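Long-range contact in aminotransferase class-III (Sphaerobacter thermophilus DSM 20745, PDB 6K8H), which is a class-III aminotransferase, also named an omega-transaminase, belonging to a large clan of PLP-dependent aminotransferase families: residues 217-222 with 248-253. Sequence-based numbering, arbitrary orientation.
Sequences AAVLID and YGIVLI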
ATOM      1  N   ALA B 217      -2.761 -21.343  -9.666  1.00  9.80           N
ATOM      2  CA  ALA B 217      -3.329 -20.171 -10.332  1.00  8.68           C
ATOM      3  C   ALA B 217      -2.272 -19.358 -11.075  1.00  7.47           C
ATOM      4  O   ALA B 217      -2.545 -18.819 -12.155  1.00  8.01           O
ATOM      5  CB  ALA B 217      -4.030 -19.274  -9.315  1.00  7.69           C
ATOM      6  N   ALA B 218      -1.069 -19.241 -10.513  1.00  7.36           N
ATOM      7  CA  ALA B 218      -0.070 -18.341 -11.070  1.00  8.21           C
ATOM      8  C   ALA B 218       1.342 -18.813 -10.751  1.00  9.10           C
ATOM      9  O   ALA B 218       1.583 -19.491  -9.746  1.00 10.14           O
ATOM     10  CB  ALA B 218      -0.224 -16.915 -10.525  1.00  8.17           C
ATOM     11  N   VAL B 219       2.273 -18.417 -11.616  1.00  7.50           N
ATOM     12  CA  VAL B 219       3.710 -18.413 -11.327  1.00  6.71           C
ATOM     13  C   VAL B 219       4.162 -16.956 -11.308  1.00  7.26           C
ATOM     14  O   VAL B 219       3.962 -16.226 -12.286  1.00  8.72           O
ATOM     15  CB  VAL B 219       4.522 -19.208 -12.361  1.00  7.94           C
ATOM     16  CG1 VAL B 219       6.020 -19.038 -12.079  1.00  6.69           C
ATOM     17  CG2 VAL B 219       4.143 -20.679 -12.384  1.00  7.38           C
ATOM     18  N   LEU B 220       4.772 -16.534 -10.208  1.00  5.88           N
ATOM     19  CA  LEU B 220       5.248 -15.165 -10.048  1.00  7.61           C
ATOM     20  C   LEU B 220       6.763 -15.172 -10.172  1.00  7.16           C
ATOM     21  O   LEU B 220       7.433 -15.958  -9.493  1.00  7.34           O
ATOM     22  CB  LEU B 220       4.806 -14.609  -8.693  1.00  8.40           C
ATOM     23  CG  LEU B 220       5.406 -13.333  -8.125  1.00  9.14           C
ATOM     24  CD1 LEU B 220       4.823 -12.131  -8.858  1.00  7.07           C
ATOM     25  CD2 LEU B 220       5.107 -13.297  -6.638  1.00  9.20           C
ATOM     26  N   ILE B 221       7.304 -14.328 -11.050  1.00  7.44           N
ATOM     27  CA  ILE B 221       8.740 -14.346 -11.308  1.00  6.26           C
ATOM     28  C   ILE B 221       9.262 -12.925 -11.498  1.00  8.93           C
ATOM     29  O   ILE B 221       8.686 -12.140 -12.257  1.00 10.04           O
ATOM     30  CB  ILE B 221       9.086 -15.217 -12.531  1.00  7.03           C
ATOM     31  CG1 ILE B 221      10.601 -15.242 -12.726  1.00  7.99           C
ATOM     32  CG2 ILE B 221       8.320 -14.746 -13.772  1.00  7.76           C
ATOM     33  CD1 ILE B 221      11.059 -16.209 -13.808  1.00 11.44           C
ATOM     34  N   ASP B 222      10.347 -12.594 -10.789  1.00  7.67           N
ATOM     35  CA  ASP B 222      11.117 -11.380 -11.034  1.00 11.88           C
ATOM     36  C   ASP B 222      12.148 -11.676 -12.117  1.00 10.07           C
ATOM     37  O   ASP B 222      13.037 -12.505 -11.889  1.00  9.11           O
ATOM     38  CB  ASP B 222      11.794 -10.938  -9.742  1.00 11.44           C
ATOM     39  CG  ASP B 222      12.637  -9.680  -9.882  1.00 14.28           C
ATOM     40  OD1 ASP B 222      13.134  -9.365 -10.989  1.00 14.90           O
ATOM     41  OD2 ASP B 222      12.827  -9.004  -8.835  1.00 15.47           O
ATOM     42  N   TYR B 248      -0.861 -25.086 -19.386  1.00 14.17           N
ATOM     43  CA  TYR B 248      -1.624 -25.528 -18.185  1.00 12.98           C
ATOM     44  C   TYR B 248      -2.654 -24.512 -17.678  1.00 12.65           C
ATOM     45  O   TYR B 248      -3.242 -24.782 -16.633  1.00 13.92           O
ATOM     46  CB  TYR B 248      -0.641 -25.941 -17.090  1.00 12.70           C
ATOM     47  CG  TYR B 248       0.195 -27.139 -17.453  1.00 16.79           C
ATOM     48  CD1 TYR B 248      -0.233 -28.034 -18.418  1.00 20.59           C
ATOM     49  CD2 TYR B 248       1.394 -27.398 -16.819  1.00 19.17           C
ATOM     50  CE1 TYR B 248       0.518 -29.146 -18.758  1.00 21.82           C
ATOM     51  CE2 TYR B 248       2.161 -28.501 -17.146  1.00 20.07           C
ATOM     52  CZ  TYR B 248       1.718 -29.381 -18.114  1.00 24.19           C
ATOM     53  OH  TYR B 248       2.464 -30.471 -18.442  1.00 29.12           O
ATOM     54  N   GLY B 249      -2.874 -23.412 -18.386  1.00 10.77           N
ATOM     55  CA  GLY B 249      -3.812 -22.410 -17.917  1.00 11.32           C
ATOM     56  C   GLY B 249      -3.366 -21.683 -16.670  1.00 12.18           C
ATOM     57  O   GLY B 249      -4.211 -21.196 -15.902  1.00 10.83           O
ATOM     58  N   ILE B 250      -2.057 -21.590 -16.453  1.00  8.31           N
ATOM     59  CA  ILE B 250      -1.472 -20.919 -15.295  1.00 10.31           C
ATOM     60  C   ILE B 250      -1.084 -19.501 -15.689  1.00  8.82           C
ATOM     61  O   ILE B 250      -0.430 -19.289 -16.722  1.00 10.46           O
ATOM     62  CB  ILE B 250      -0.250 -21.689 -14.770  1.00 10.29           C
ATOM     63  CG1 ILE B 250      -0.656 -23.075 -14.291  1.00  7.63           C
ATOM     64  CG2 ILE B 250       0.430 -20.918 -13.638  1.00  8.67           C
ATOM     65  CD1 ILE B 250       0.521 -23.983 -14.117  1.00  9.45           C
ATOM     66  N   VAL B 251      -1.468 -18.533 -14.858  1.00  9.54           N
ATOM     67  CA  VAL B 251      -1.191 -17.123 -15.118  1.00  8.18           C
ATOM     68  C   VAL B 251       0.283 -16.854 -14.827  1.00 10.28           C
ATOM     69  O   VAL B 251       0.757 -17.095 -13.713  1.00  8.82           O
ATOM     70  CB  VAL B 251      -2.094 -16.229 -14.256  1.00  8.23           C
ATOM     71  CG1 VAL B 251      -1.670 -14.782 -14.361  1.00  9.29           C
ATOM     72  CG2 VAL B 251      -3.576 -16.414 -14.642  1.00  8.29           C
ATOM     73  N   LEU B 252       1.005 -16.329 -15.818  1.00  9.07           N
ATOM     74  CA  LEU B 252       2.400 -15.937 -15.628  1.00  9.41           C
ATOM     75  C   LEU B 252       2.447 -14.456 -15.251  1.00  6.82           C
ATOM     76  O   LEU B 252       2.035 -13.587 -16.038  1.00  5.35           O
ATOM     77  CB  LEU B 252       3.219 -16.226 -16.889  1.00  9.74           C
ATOM     78  CG  LEU B 252       4.715 -15.854 -16.903  1.00  9.75           C
ATOM     79  CD1 LEU B 252       5.496 -16.488 -15.742  1.00  7.44           C
ATOM     80  CD2 LEU B 252       5.337 -16.255 -18.239  1.00 11.03           C
ATOM     81  N   ILE B 253       2.929 -14.173 -14.039  1.00  6.84           N
ATOM     82  CA  ILE B 253       3.042 -12.815 -13.518  1.00  6.86           C
ATOM     83  C   ILE B 253       4.519 -12.432 -13.460  1.00  5.96           C
ATOM     84  O   ILE B 253       5.301 -13.067 -12.744  1.00  5.91           O
ATOM     85  CB  ILE B 253       2.419 -12.686 -12.119  1.00  7.22           C
ATOM     86  CG1 ILE B 253       0.951 -13.133 -12.105  1.00  4.40           C
ATOM     87  CG2 ILE B 253       2.538 -11.250 -11.627  1.00  5.86           C
ATOM     88  CD1 ILE B 253       0.402 -13.245 -10.719  1.00  6.49           C
TER
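Ala218, Val219 and Leu220 pair with Val251, Leu252 and Ile253 as neighbouring parallel strands, whose axes approach to 4.7 Å and differ by 22° in direction. Four backbone hydrogen bonds join them. Val251 N donates to Ala217 O. Val219 N then reaches Val251 O, and Ile253 N donates to Val219 O. Ile221 N closes the series on Ile253 O. The CA of Ala218 also makes a CH...O contact with Val251 O at 3.0 Å.

On one face, Ile253 spans two residues of the other strand. Its CG1 points away from the carbonyl carbon (chi1 -56°), which carries CD1 back to Ala218 CB at 3.7 Å. The other branch, CG2, meets Leu220 CD1, also at 3.7 Å. Helix 127-142 packs on this face against Ala218 and Val251.

On the other face, Leu252 sends CD1 to Ile221 CG2 at 3.9 Å. Ile250 lays its CG2 over the backbone of Ala218, 3.7 Å from Ala218 CA, and the same methyl lies 3.9 Å from Val219 CG2. Helix 235-248 covers Val219 and Ile221 here. It ends in a Schellman motif at Gly249, where phi is positive, and the chain enters strand 251-255 after Ile250.

Strand 216-221, helix 235-248 and strand 251-255 form a beta-alpha-beta unit in the central seven-stranded sheet. Asp222, just beyond the first strand, touches the bound (5-hydroxy-4,6-dimethylpyridin-3-yl)methyl dihydrogen phosphate. Ala218 and Leu220 also bond to Ala148 on the far side, and Leu252 N to Asp276 OD2. The four bonds across the contact fix the register of the two strands. Aliphatic groups pack on both faces, and the buried strand pair ends where Asp222 meets the ligand.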